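Local coordinates for 3-hydroxy-3-methylglutaryl-CoA lyase (Acinetobacter baumannii, PDB 6NDS), which is a lyase of the HMGL-like family, built on a TIM barrel, that holds a zinc ion and coenzyme A, at residues A240-L245 with I282-T287; V18-P23 with N44-M49; L222-V227 with V264-E269. One frame throughout, in Å; residues are numbered along the deposited sequence.

How the contacts relate
All three contacts are buried and join neighbouring parts of one TIM barrel, but their chemistry differs. Contact 2 lies nearest the centre of the chain. Contacts 1 and 2 touch near the ends of the first and last strands, 17-20 and 237-240, where Glu20 of contact 2 accepts a hydrogen bond from the backbone of contact 1. In both, leucine methyls pack beside carboxylate-centred polar networks. Contact 3 is set apart by bordering the second subunit: it packs helix 223-232 against helix 260-270 through a methionine, without a hydrogen bond between its segments. Val18 and Val264, which lie beside contacts 2 and 3, link them, whereas contacts 1 and 3 are related by the succession of helices 260-270 and 278-285.

Contact 1 (A240-L245 with I282-T287); sequences AALGGL and IQLSRT
The carbonyl oxygen of Leu284, a residue whose CG and CD2 pack on Leu242, is gripped twice by Thr287. Thr287 OG1 donates to Leu284 O at 2.7 Å, in the carbonyl plane, while Thr287 N reaches the same oxygen at 3.0 Å. The two bonds close the turn that runs on from Leu284 and Ser285. The first torsion of Leu242 (chi1 -176°) carries its branch toward helix 278-285, where the two methyls find different neighbours. Leu242 CD2 meets Leu284 CD2 at 3.9 Å, the two side chains crossing at about a right angle, and Leu242 CD1 lies 3.7 Å from Ser285 CB. Leu42 and Leu288 add to the apolar surroundings of Leu242.

The polar half is organised by Glu261, which hydrogen-bonds Ser285 OG through OE2 and Gly243 N through OE1 and thereby ties the two segments together indirectly. Ser285 OG comes within 3.5 Å of Gly243 CA, a close fit against a residue with no side chain. Gly243 has a positive phi of 69° as the chain turns. Helix 278-285 is thus packed on the loop that follows strand 237-240, a beta-alpha loop at the C-terminal end of the last strand of the TIM barrel.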
ATOM      1  N   ALA A 240      -7.903 -11.741  -3.149  1.00 15.59           N
ATOM      2  CA  ALA A 240      -8.001 -10.289  -3.292  1.00 13.40           C
ATOM      3  C   ALA A 240      -9.443  -9.956  -3.640  1.00 15.51           C
ATOM      4  O   ALA A 240     -10.187 -10.813  -4.111  1.00 16.92           O
ATOM      5  CB  ALA A 240      -7.037  -9.762  -4.370  1.00 15.57           C
ATOM      6  N   ALA A 241      -9.847  -8.707  -3.380  1.00 15.15           N
ATOM      7  CA  ALA A 241     -11.206  -8.256  -3.684  1.00 13.62           C
ATOM      8  C   ALA A 241     -11.157  -7.111  -4.686  1.00 17.94           C
ATOM      9  O   ALA A 241     -10.361  -6.173  -4.531  1.00 17.81           O
ATOM     10  CB  ALA A 241     -11.942  -7.799  -2.425  1.00 16.47           C
ATOM     11  N   LEU A 242     -12.039  -7.181  -5.692  1.00 16.34           N
ATOM     12  CA  LEU A 242     -12.205  -6.094  -6.651  1.00 16.89           C
ATOM     13  C   LEU A 242     -12.376  -4.760  -5.934  1.00 16.48           C
ATOM     14  O   LEU A 242     -13.180  -4.633  -5.002  1.00 19.33           O
ATOM     15  CB  LEU A 242     -13.429  -6.368  -7.526  1.00 18.29           C
ATOM     16  CG  LEU A 242     -13.687  -5.365  -8.656  1.00 18.69           C
ATOM     17  CD1 LEU A 242     -12.674  -5.584  -9.774  1.00 20.17           C
ATOM     18  CD2 LEU A 242     -15.116  -5.556  -9.156  1.00 19.54           C
ATOM     19  N   GLY A 243     -11.619  -3.758  -6.378  1.00 16.18           N
ATOM     20  CA  GLY A 243     -11.736  -2.424  -5.814  1.00 18.43           C
ATOM     21  C   GLY A 243     -11.244  -2.275  -4.390  1.00 19.83           C
ATOM     22  O   GLY A 243     -11.385  -1.186  -3.818  1.00 19.69           O
ATOM     23  N   GLY A 244     -10.699  -3.328  -3.781  1.00 19.25           N
ATOM     24  CA  GLY A 244     -10.329  -3.206  -2.383  1.00 17.93           C
ATOM     25  C   GLY A 244     -11.490  -3.233  -1.418  1.00 20.99           C
ATOM     26  O   GLY A 244     -11.377  -2.725  -0.290  1.00 21.65           O
ATOM     27  N   LEU A 245     -12.625  -3.789  -1.833  1.00 18.91           N
ATOM     28  CA  LEU A 245     -13.735  -3.995  -0.921  1.00 17.90           C
ATOM     29  C   LEU A 245     -13.315  -4.945   0.203  1.00 17.81           C
ATOM     30  O   LEU A 245     -12.273  -5.604   0.127  1.00 21.82           O
ATOM     31  CB  LEU A 245     -14.932  -4.577  -1.673  1.00 21.65           C
ATOM     32  CG  LEU A 245     -15.507  -3.692  -2.785  1.00 22.04           C
ATOM     33  CD1 LEU A 245     -16.615  -4.429  -3.560  1.00 22.94           C
ATOM     34  CD2 LEU A 245     -16.037  -2.407  -2.182  1.00 24.78           C
ATOM     35  N   ILE A 282      -9.804  -3.387 -14.394  1.00 17.98           N
ATOM     36  CA  ILE A 282      -9.902  -1.982 -14.005  1.00 16.79           C
ATOM     37  C   ILE A 282     -11.231  -1.400 -14.460  1.00 20.07           C
ATOM     38  O   ILE A 282     -11.895  -0.661 -13.712  1.00 20.33           O
ATOM     39  CB  ILE A 282      -8.709  -1.185 -14.566  1.00 18.44           C
ATOM     40  CG1 ILE A 282      -7.410  -1.583 -13.851  1.00 18.79           C
ATOM     41  CG2 ILE A 282      -8.964   0.335 -14.448  1.00 20.79           C
ATOM     42  CD1 ILE A 282      -6.148  -1.080 -14.557  1.00 20.72           C
ATOM     43  N   GLN A 283     -11.641  -1.707 -15.695  1.00 19.34           N
ATOM     44  CA  GLN A 283     -12.910  -1.181 -16.188  1.00 21.21           C
ATOM     45  C   GLN A 283     -14.068  -1.678 -15.329  1.00 21.66           C
ATOM     46  O   GLN A 283     -14.977  -0.909 -14.992  1.00 21.54           O
ATOM     47  CB  GLN A 283     -13.113  -1.573 -17.655  1.00 24.06           C
ATOM     48  CG  GLN A 283     -14.376  -0.981 -18.265  1.00 35.52           C
ATOM     49  CD  GLN A 283     -14.682  -1.540 -19.639  1.00 50.10           C
ATOM     50  OE1 GLN A 283     -14.360  -2.689 -19.941  1.00 50.94           O
ATOM     51  NE2 GLN A 283     -15.317  -0.730 -20.477  1.00 53.95           N
ATOM     52  N   LEU A 284     -14.031  -2.955 -14.936  1.00 19.07           N
ATOM     53  CA  LEU A 284     -15.082  -3.490 -14.075  1.00 19.99           C
ATOM     54  C   LEU A 284     -15.065  -2.814 -12.705  1.00 22.96           C
ATOM     55  O   LEU A 284     -16.118  -2.449 -12.170  1.00 21.61           O
ATOM     56  CB  LEU A 284     -14.924  -5.010 -13.925  1.00 19.43           C
ATOM     57  CG  LEU A 284     -15.984  -5.647 -13.011  1.00 18.66           C
ATOM     58  CD1 LEU A 284     -17.399  -5.516 -13.554  1.00 23.53           C
ATOM     59  CD2 LEU A 284     -15.641  -7.121 -12.744  1.00 22.04           C
ATOM     60  N   SER A 285     -13.880  -2.635 -12.126  1.00 17.52           N
ATOM     61  CA  SER A 285     -13.792  -1.980 -10.822  1.00 17.82           C
ATOM     62  C   SER A 285     -14.371  -0.573 -10.870  1.00 18.89           C
ATOM     63  O   SER A 285     -15.007  -0.120  -9.911  1.00 20.13           O
ATOM     64  CB  SER A 285     -12.342  -1.936 -10.358  1.00 17.28           C
ATOM     65  OG  SER A 285     -12.269  -1.307  -9.090  1.00 21.32           O
ATOM     66  N   ARG A 286     -14.184   0.130 -11.986  1.00 18.62           N
ATOM     67  CA  ARG A 286     -14.702   1.487 -12.081  1.00 19.45           C
ATOM     68  C   ARG A 286     -16.229   1.548 -12.137  1.00 20.05           C
ATOM     69  O   ARG A 286     -16.784   2.642 -12.007  1.00 24.00           O
ATOM     70  CB  ARG A 286     -14.077   2.192 -13.294  1.00 19.66           C
ATOM     71  CG  ARG A 286     -12.588   2.515 -13.058  1.00 20.67           C
ATOM     72  CD  ARG A 286     -11.862   2.994 -14.318  1.00 24.36           C
ATOM     73  NE  ARG A 286     -10.600   3.649 -13.979  1.00 23.89           N
ATOM     74  CZ  ARG A 286      -9.657   3.975 -14.859  1.00 31.06           C
ATOM     75  NH1 ARG A 286      -9.823   3.697 -16.145  1.00 29.19           N
ATOM     76  NH2 ARG A 286      -8.544   4.578 -14.449  1.00 33.47           N
ATOM     77  N   THR A 287     -16.919   0.407 -12.297  1.00 20.52           N
ATOM     78  CA  THR A 287     -18.373   0.392 -12.189  1.00 21.32           C
ATOM     79  C   THR A 287     -18.854   0.272 -10.751  1.00 22.52           C
ATOM     80  O   THR A 287     -20.057   0.402 -10.514  1.00 23.55           O
ATOM     81  CB  THR A 287     -18.982  -0.759 -13.016  1.00 22.51           C
ATOM     82  OG1 THR A 287     -18.748  -2.018 -12.368  1.00 22.46           O
ATOM     83  CG2 THR A 287     -18.391  -0.777 -14.425  1.00 22.83           C
TER

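Contact 2 (V18-P23 with N44-M49)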
ATOM      1  N   VAL A  18      -4.226 -15.528  -8.724  1.00 17.33           N
ATOM      2  CA  VAL A  18      -5.089 -14.525  -8.101  1.00 17.37           C
ATOM      3  C   VAL A  18      -6.483 -15.116  -7.914  1.00 17.08           C
ATOM      4  O   VAL A  18      -7.078 -15.620  -8.871  1.00 19.24           O
ATOM      5  CB  VAL A  18      -5.144 -13.252  -8.961  1.00 17.81           C
ATOM      6  CG1 VAL A  18      -6.069 -12.222  -8.315  1.00 19.11           C
ATOM      7  CG2 VAL A  18      -3.742 -12.675  -9.151  1.00 18.07           C
ATOM      8  N   GLN A  19      -7.005 -15.065  -6.684  1.00 15.45           N
ATOM      9  CA  GLN A  19      -8.304 -15.645  -6.341  1.00 14.45           C
ATOM     10  C   GLN A  19      -9.219 -14.534  -5.840  1.00 17.09           C
ATOM     11  O   GLN A  19      -8.815 -13.722  -5.003  1.00 18.62           O
ATOM     12  CB  GLN A  19      -8.129 -16.761  -5.298  1.00 16.27           C
ATOM     13  CG  GLN A  19      -7.060 -17.793  -5.743  1.00 19.05           C
ATOM     14  CD  GLN A  19      -6.731 -18.871  -4.727  1.00 21.88           C
ATOM     15  OE1 GLN A  19      -6.386 -19.989  -5.108  1.00 20.52           O
ATOM     16  NE2 GLN A  19      -6.790 -18.537  -3.436  1.00 25.55           N
ATOM     17  N   GLU A  20     -10.435 -14.468  -6.384  1.00 14.95           N
ATOM     18  CA  GLU A  20     -11.296 -13.303  -6.200  1.00 15.40           C
ATOM     19  C   GLU A  20     -12.301 -13.560  -5.084  1.00 17.87           C
ATOM     20  O   GLU A  20     -12.973 -14.601  -5.077  1.00 20.85           O
ATOM     21  CB  GLU A  20     -12.019 -12.968  -7.511  1.00 18.76           C
ATOM     22  CG  GLU A  20     -13.036 -11.811  -7.401  1.00 22.84           C
ATOM     23  CD  GLU A  20     -12.406 -10.485  -6.986  1.00 24.49           C
ATOM     24  OE1 GLU A  20     -11.271 -10.170  -7.429  1.00 19.93           O
ATOM     25  OE2 GLU A  20     -13.047  -9.751  -6.198  1.00 21.70           O
ATOM     26  N   VAL A  21     -12.390 -12.624  -4.126  1.00 15.95           N
ATOM     27  CA  VAL A  21     -13.308 -12.806  -2.995  1.00 14.12           C
ATOM     28  C   VAL A  21     -14.266 -11.632  -2.799  1.00 18.74           C
ATOM     29  O   VAL A  21     -14.967 -11.569  -1.779  1.00 17.23           O
ATOM     30  CB  VAL A  21     -12.537 -13.080  -1.684  1.00 16.53           C
ATOM     31  CG1 VAL A  21     -11.618 -14.316  -1.830  1.00 20.56           C
ATOM     32  CG2 VAL A  21     -11.737 -11.846  -1.229  1.00 19.90           C
ATOM     33  N   SER A  22     -14.340 -10.692  -3.744  1.00 17.72           N
ATOM     34  CA  SER A  22     -15.249  -9.570  -3.515  1.00 18.20           C
ATOM     35  C   SER A  22     -16.718  -9.967  -3.334  1.00 18.90           C
ATOM     36  O   SER A  22     -17.400  -9.266  -2.569  1.00 18.64           O
ATOM     37  CB  SER A  22     -15.149  -8.504  -4.622  1.00 21.19           C
ATOM     38  OG  SER A  22     -15.554  -9.011  -5.860  1.00 20.51           O
ATOM     39  N   PRO A  23     -17.263 -11.009  -3.968  1.00 17.96           N
ATOM     40  CA  PRO A  23     -18.686 -11.306  -3.747  1.00 16.08           C
ATOM     41  C   PRO A  23     -18.985 -11.778  -2.350  1.00 22.95           C
ATOM     42  O   PRO A  23     -20.156 -11.771  -1.961  1.00 21.41           O
ATOM     43  CB  PRO A  23     -18.993 -12.403  -4.775  1.00 18.74           C
ATOM     44  CG  PRO A  23     -17.914 -12.235  -5.848  1.00 18.83           C
ATOM     45  CD  PRO A  23     -16.702 -11.864  -5.034  1.00 15.63           C
ATOM     46  N   ASN A  44     -20.800 -13.011 -12.695  1.00 16.96           N
ATOM     47  CA  ASN A  44     -20.699 -13.340 -14.118  1.00 17.75           C
ATOM     48  C   ASN A  44     -19.612 -12.505 -14.791  1.00 20.93           C
ATOM     49  O   ASN A  44     -18.888 -13.007 -15.654  1.00 22.40           O
ATOM     50  CB  ASN A  44     -22.034 -13.129 -14.827  1.00 18.30           C
ATOM     51  CG  ASN A  44     -23.047 -14.207 -14.502  1.00 20.89           C
ATOM     52  OD1 ASN A  44     -22.710 -15.245 -13.930  1.00 21.44           O
ATOM     53  ND2 ASN A  44     -24.300 -13.975 -14.882  1.00 22.27           N
ATOM     54  N   GLN A  45     -19.479 -11.228 -14.405  1.00 18.52           N
ATOM     55  CA  GLN A  45     -18.417 -10.403 -14.989  1.00 18.36           C
ATOM     56  C   GLN A  45     -17.045 -10.845 -14.482  1.00 16.92           C
ATOM     57  O   GLN A  45     -16.089 -10.938 -15.263  1.00 19.44           O
ATOM     58  CB  GLN A  45     -18.646  -8.924 -14.664  1.00 20.03           C
ATOM     59  CG  GLN A  45     -19.802  -8.301 -15.427  1.00 24.50           C
ATOM     60  CD  GLN A  45     -19.511  -8.272 -16.907  1.00 41.42           C
ATOM     61  OE1 GLN A  45     -20.261  -8.825 -17.707  1.00 54.15           O
ATOM     62  NE2 GLN A  45     -18.396  -7.643 -17.280  1.00 42.97           N
ATOM     63  N   LEU A  46     -16.934 -11.120 -13.186  1.00 16.41           N
ATOM     64  CA  LEU A  46     -15.666 -11.592 -12.641  1.00 16.27           C
ATOM     65  C   LEU A  46     -15.240 -12.897 -13.299  1.00 20.13           C
ATOM     66  O   LEU A  46     -14.042 -13.133 -13.510  1.00 18.15           O
ATOM     67  CB  LEU A  46     -15.777 -11.775 -11.129  1.00 17.08           C
ATOM     68  CG  LEU A  46     -15.928 -10.461 -10.372  1.00 16.89           C
ATOM     69  CD1 LEU A  46     -16.417 -10.764  -8.957  1.00 19.18           C
ATOM     70  CD2 LEU A  46     -14.608  -9.691 -10.327  1.00 20.12           C
ATOM     71  N   SER A  47     -16.210 -13.755 -13.630  1.00 18.46           N
ATOM     72  CA  SER A  47     -15.921 -15.017 -14.306  1.00 17.60           C
ATOM     73  C   SER A  47     -15.290 -14.837 -15.674  1.00 20.31           C
ATOM     74  O   SER A  47     -14.778 -15.817 -16.221  1.00 23.96           O
ATOM     75  CB  SER A  47     -17.192 -15.866 -14.484  1.00 19.06           C
ATOM     76  OG  SER A  47     -17.612 -16.430 -13.246  1.00 21.51           O
ATOM     77  N   THR A  48     -15.329 -13.637 -16.253  1.00 19.75           N
ATOM     78  CA  THR A  48     -14.701 -13.423 -17.549  1.00 21.18           C
ATOM     79  C   THR A  48     -13.276 -12.890 -17.438  1.00 22.28           C
ATOM     80  O   THR A  48     -12.638 -12.676 -18.479  1.00 22.91           O
ATOM     81  CB  THR A  48     -15.527 -12.457 -18.411  1.00 20.60           C
ATOM     82  OG1 THR A  48     -15.448 -11.124 -17.873  1.00 22.76           O
ATOM     83  CG2 THR A  48     -16.991 -12.894 -18.487  1.00 23.33           C
ATOM     84  N   MET A  49     -12.762 -12.700 -16.220  1.00 19.68           N
ATOM     85  CA  MET A  49     -11.527 -11.951 -15.991  1.00 19.90           C
ATOM     86  C   MET A  49     -10.286 -12.823 -15.879  1.00 21.05           C
ATOM     87  O   MET A  49      -9.172 -12.281 -15.900  1.00 20.66           O
ATOM     88  CB  MET A  49     -11.643 -11.093 -14.716  1.00 21.11           C
ATOM     89  CG  MET A  49     -12.711 -10.030 -14.810  1.00 22.87           C
ATOM     90  SD  MET A  49     -12.294  -8.740 -15.978  1.00 25.54           S
ATOM     91  CE  MET A  49     -13.958  -8.116 -16.313  1.00 27.56           C
TER
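Leu46 packs on Glu20, Ser22 and Pro23 within the first beta-alpha-beta crossover of the TIM barrel: helix 36-46 covers strand 17-20 on the way to strand 53-58, which pairs with it in parallel. The van der Waals contacts all converge on the two methyls of Leu46, whose first torsion (chi1 -69°) points the branch at the start of helix 22-28. CD1 of Leu46 meets Pro23 CG at 3.8 Å, the two side chains reaching toward each other, and also touches a polar atom, Ser22 OG, at 3.7 Å. The other methyl, Leu46 CD2, rests 3.9 Å from Glu20 CG, and these side chains cross at about a right angle. Ile54 and Leu284 also touch Leu46.

No hydrogen bond joins the two segments; the polar network centres on the carboxylate of Glu20. The Glu20 chain bends at chi2 (61°), which folds its carboxylate back toward Ser22. OE1 of Glu20 bonds Thr260 OG1, and OE2 accepts from Leu242 N as well as twice from Ser22, so both oxygens of this buried carboxylate are engaged and its rotation should be restricted. Ser22 N donates to Glu20 OE2 at 2.9 Å, from above the carboxylate plane. Ser22 OG donates to the same Glu20 OE2 from the opposite face, at 2.6 Å, on the anti side and 26° out of the plane.

Contact 3 (L222-V227 with V264-E269)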
ATOM      1  N   LEU A 222       0.101  -2.589   4.524  1.00 18.36           N
ATOM      2  CA  LEU A 222       1.171  -3.529   4.209  1.00 15.44           C
ATOM      3  C   LEU A 222       0.722  -4.685   3.329  1.00 17.15           C
ATOM      4  O   LEU A 222       1.516  -5.607   3.083  1.00 17.24           O
ATOM      5  CB  LEU A 222       1.785  -4.077   5.500  1.00 16.50           C
ATOM      6  CG  LEU A 222       2.437  -2.993   6.350  1.00 18.89           C
ATOM      7  CD1 LEU A 222       3.011  -3.617   7.602  1.00 21.10           C
ATOM      8  CD2 LEU A 222       3.500  -2.259   5.554  1.00 25.04           C
ATOM      9  N   GLY A 223      -0.509  -4.654   2.820  1.00 16.69           N
ATOM     10  CA  GLY A 223      -1.026  -5.778   2.071  1.00 15.66           C
ATOM     11  C   GLY A 223      -0.164  -6.242   0.911  1.00 18.96           C
ATOM     12  O   GLY A 223       0.191  -7.424   0.842  1.00 18.00           O
ATOM     13  N   LEU A 224       0.175  -5.344  -0.020  1.00 17.68           N
ATOM     14  CA  LEU A 224       0.961  -5.786  -1.173  1.00 17.04           C
ATOM     15  C   LEU A 224       2.398  -6.109  -0.782  1.00 19.07           C
ATOM     16  O   LEU A 224       3.017  -6.987  -1.396  1.00 18.50           O
ATOM     17  CB  LEU A 224       0.935  -4.729  -2.285  1.00 16.07           C
ATOM     18  CG  LEU A 224      -0.443  -4.538  -2.935  1.00 18.34           C
ATOM     19  CD1 LEU A 224      -0.319  -3.482  -4.016  1.00 18.60           C
ATOM     20  CD2 LEU A 224      -0.941  -5.859  -3.515  1.00 20.27           C
ATOM     21  N   THR A 225       2.940  -5.421   0.224  1.00 16.77           N
ATOM     22  CA  THR A 225       4.278  -5.756   0.707  1.00 16.95           C
ATOM     23  C   THR A 225       4.299  -7.166   1.290  1.00 20.01           C
ATOM     24  O   THR A 225       5.254  -7.929   1.081  1.00 19.50           O
ATOM     25  CB  THR A 225       4.732  -4.720   1.733  1.00 23.01           C
ATOM     26  OG1 THR A 225       4.596  -3.411   1.151  1.00 24.83           O
ATOM     27  CG2 THR A 225       6.170  -4.938   2.107  1.00 24.84           C
ATOM     28  N   ASN A 226       3.222  -7.545   1.976  1.00 16.87           N
ATOM     29  CA  ASN A 226       3.127  -8.898   2.518  1.00 16.77           C
ATOM     30  C   ASN A 226       2.949  -9.938   1.417  1.00 14.66           C
ATOM     31  O   ASN A 226       3.455 -11.063   1.541  1.00 18.27           O
ATOM     32  CB  ASN A 226       1.974  -8.977   3.526  1.00 17.12           C
ATOM     33  CG  ASN A 226       2.263  -8.241   4.809  1.00 15.50           C
ATOM     34  OD1 ASN A 226       3.422  -8.101   5.227  1.00 18.29           O
ATOM     35  ND2 ASN A 226       1.194  -7.776   5.492  1.00 18.90           N
ATOM     36  N   VAL A 227       2.184  -9.618   0.363  1.00 16.00           N
ATOM     37  CA  VAL A 227       2.084 -10.524  -0.785  1.00 14.48           C
ATOM     38  C   VAL A 227       3.463 -10.800  -1.359  1.00 19.02           C
ATOM     39  O   VAL A 227       3.830 -11.954  -1.604  1.00 17.68           O
ATOM     40  CB  VAL A 227       1.160  -9.944  -1.873  1.00 16.10           C
ATOM     41  CG1 VAL A 227       1.292 -10.774  -3.171  1.00 16.93           C
ATOM     42  CG2 VAL A 227      -0.265  -9.950  -1.379  1.00 18.19           C
ATOM     43  N   VAL A 264      -2.815  -7.239  -9.326  1.00 16.66           N
ATOM     44  CA  VAL A 264      -2.494  -7.655 -10.688  1.00 15.05           C
ATOM     45  C   VAL A 264      -1.578  -6.637 -11.354  1.00 14.76           C
ATOM     46  O   VAL A 264      -0.661  -7.011 -12.083  1.00 15.62           O
ATOM     47  CB  VAL A 264      -3.774  -7.900 -11.506  1.00 16.52           C
ATOM     48  CG1 VAL A 264      -3.434  -8.254 -12.984  1.00 18.08           C
ATOM     49  CG2 VAL A 264      -4.599  -9.027 -10.875  1.00 18.96           C
ATOM     50  N   ASN A 265      -1.777  -5.342 -11.090  1.00 15.82           N
ATOM     51  CA  ASN A 265      -0.859  -4.348 -11.653  1.00 14.05           C
ATOM     52  C   ASN A 265       0.554  -4.540 -11.120  1.00 15.04           C
ATOM     53  O   ASN A 265       1.529  -4.445 -11.872  1.00 17.71           O
ATOM     54  CB  ASN A 265      -1.346  -2.926 -11.346  1.00 19.69           C
ATOM     55  CG  ASN A 265      -0.410  -1.866 -11.902  1.00 19.42           C
ATOM     56  OD1 ASN A 265      -0.356  -1.641 -13.120  1.00 19.51           O
ATOM     57  ND2 ASN A 265       0.361  -1.225 -11.015  1.00 18.33           N
ATOM     58  N   MET A 266       0.687  -4.810  -9.818  1.00 14.42           N
ATOM     59  CA  MET A 266       2.009  -5.067  -9.254  1.00 16.98           C
ATOM     60  C   MET A 266       2.701  -6.220  -9.978  1.00 16.21           C
ATOM     61  O   MET A 266       3.875  -6.117 -10.369  1.00 18.52           O
ATOM     62  CB  MET A 266       1.883  -5.382  -7.761  1.00 16.63           C
ATOM     63  CG  MET A 266       3.250  -5.697  -7.145  1.00 19.30           C
ATOM     64  SD  MET A 266       3.248  -5.919  -5.353  1.00 20.65           S
ATOM     65  CE  MET A 266       2.562  -7.568  -5.188  1.00 20.44           C
ATOM     66  N   CYS A 267       1.983  -7.334 -10.158  1.00 16.62           N
ATOM     67  CA  CYS A 267       2.526  -8.484 -10.882  1.00 16.09           C
ATOM     68  C   CYS A 267       2.895  -8.117 -12.307  1.00 18.15           C
ATOM     69  O   CYS A 267       3.964  -8.493 -12.797  1.00 18.76           O
ATOM     70  CB  CYS A 267       1.513  -9.625 -10.891  1.00 18.19           C
ATOM     71  SG  CYS A 267       1.219 -10.365  -9.277  1.00 19.92           S
ATOM     72  N   GLU A 268       1.999  -7.399 -13.000  1.00 17.88           N
ATOM     73  CA  GLU A 268       2.225  -7.069 -14.401  1.00 17.71           C
ATOM     74  C   GLU A 268       3.462  -6.189 -14.571  1.00 18.59           C
ATOM     75  O   GLU A 268       4.262  -6.395 -15.491  1.00 21.14           O
ATOM     76  CB  GLU A 268       0.964  -6.402 -14.970  1.00 19.83           C
ATOM     77  CG  GLU A 268       0.994  -6.186 -16.463  1.00 20.85           C
ATOM     78  CD  GLU A 268      -0.338  -6.463 -17.157  1.00 20.38           C
ATOM     79  OE1 GLU A 268      -1.138  -7.313 -16.684  1.00 22.85           O
ATOM     80  OE2 GLU A 268      -0.555  -5.844 -18.214  1.00 23.62           O
ATOM     81  N   GLU A 269       3.659  -5.226 -13.665  1.00 18.11           N
ATOM     82  CA  GLU A 269       4.818  -4.342 -13.756  1.00 20.05           C
ATOM     83  C   GLU A 269       6.120  -5.046 -13.380  1.00 17.25           C
ATOM     84  O   GLU A 269       7.170  -4.755 -13.962  1.00 21.92           O
ATOM     85  CB  GLU A 269       4.600  -3.115 -12.870  1.00 23.15           C
ATOM     86  CG  GLU A 269       3.513  -2.193 -13.404  1.00 22.47           C
ATOM     87  CD  GLU A 269       3.840  -1.679 -14.798  1.00 30.33           C
ATOM     88  OE1 GLU A 269       4.876  -0.998 -14.952  1.00 32.88           O
ATOM     89  OE2 GLU A 269       3.083  -1.984 -15.750  1.00 36.72           O
TER
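Met266 reaches across from helix 260-270 to Leu224 and Val227 on helix 223-232, joining two helices of the outer layer of the TIM barrel, one before strand 237-240 and one after it. The close part of the contact is made entirely by this one methionine on its side. Its CG stands anti to the backbone N and the chain stays extended through chi2 (174°), which carries the sulfur to the partner helix; the nearest CA atoms of the two segments, those of Leu224 and Met266, are 8.2 Å apart. A turn at chi3 (77°) then lays the methyl along the surface of helix 223-232. SD of Met266 sits 4.0 Å from Leu224 CB. The side chains of Val227 and Met266 run alongside one another with opposite sense, bringing Met266 CE to 4.0 Å from Val227 CG1. The end of the methionine therefore spans one turn of the partner helix, where Val227 also packs inward on Phe216 of strand 212-216.

Away from Met266 no side chains of the two segments touch. The solvent side of helix 260-270 carries the partly exposed Glu269 and the exposed Glu268, the latter salt-bridged through OE2 to Arg305 NH2. On another face of helix 223-232, Thr225 OG1 is hydrogen-bonded to Thr225 OG1 of the second subunit, and Met266 itself packs on Leu222 of that subunit, so one residue serves both the helix pair and the dimer. Within the helix pair, its methyl also meets a backbone oxygen, Met266 CE lying 3.9 Å from Leu224 O.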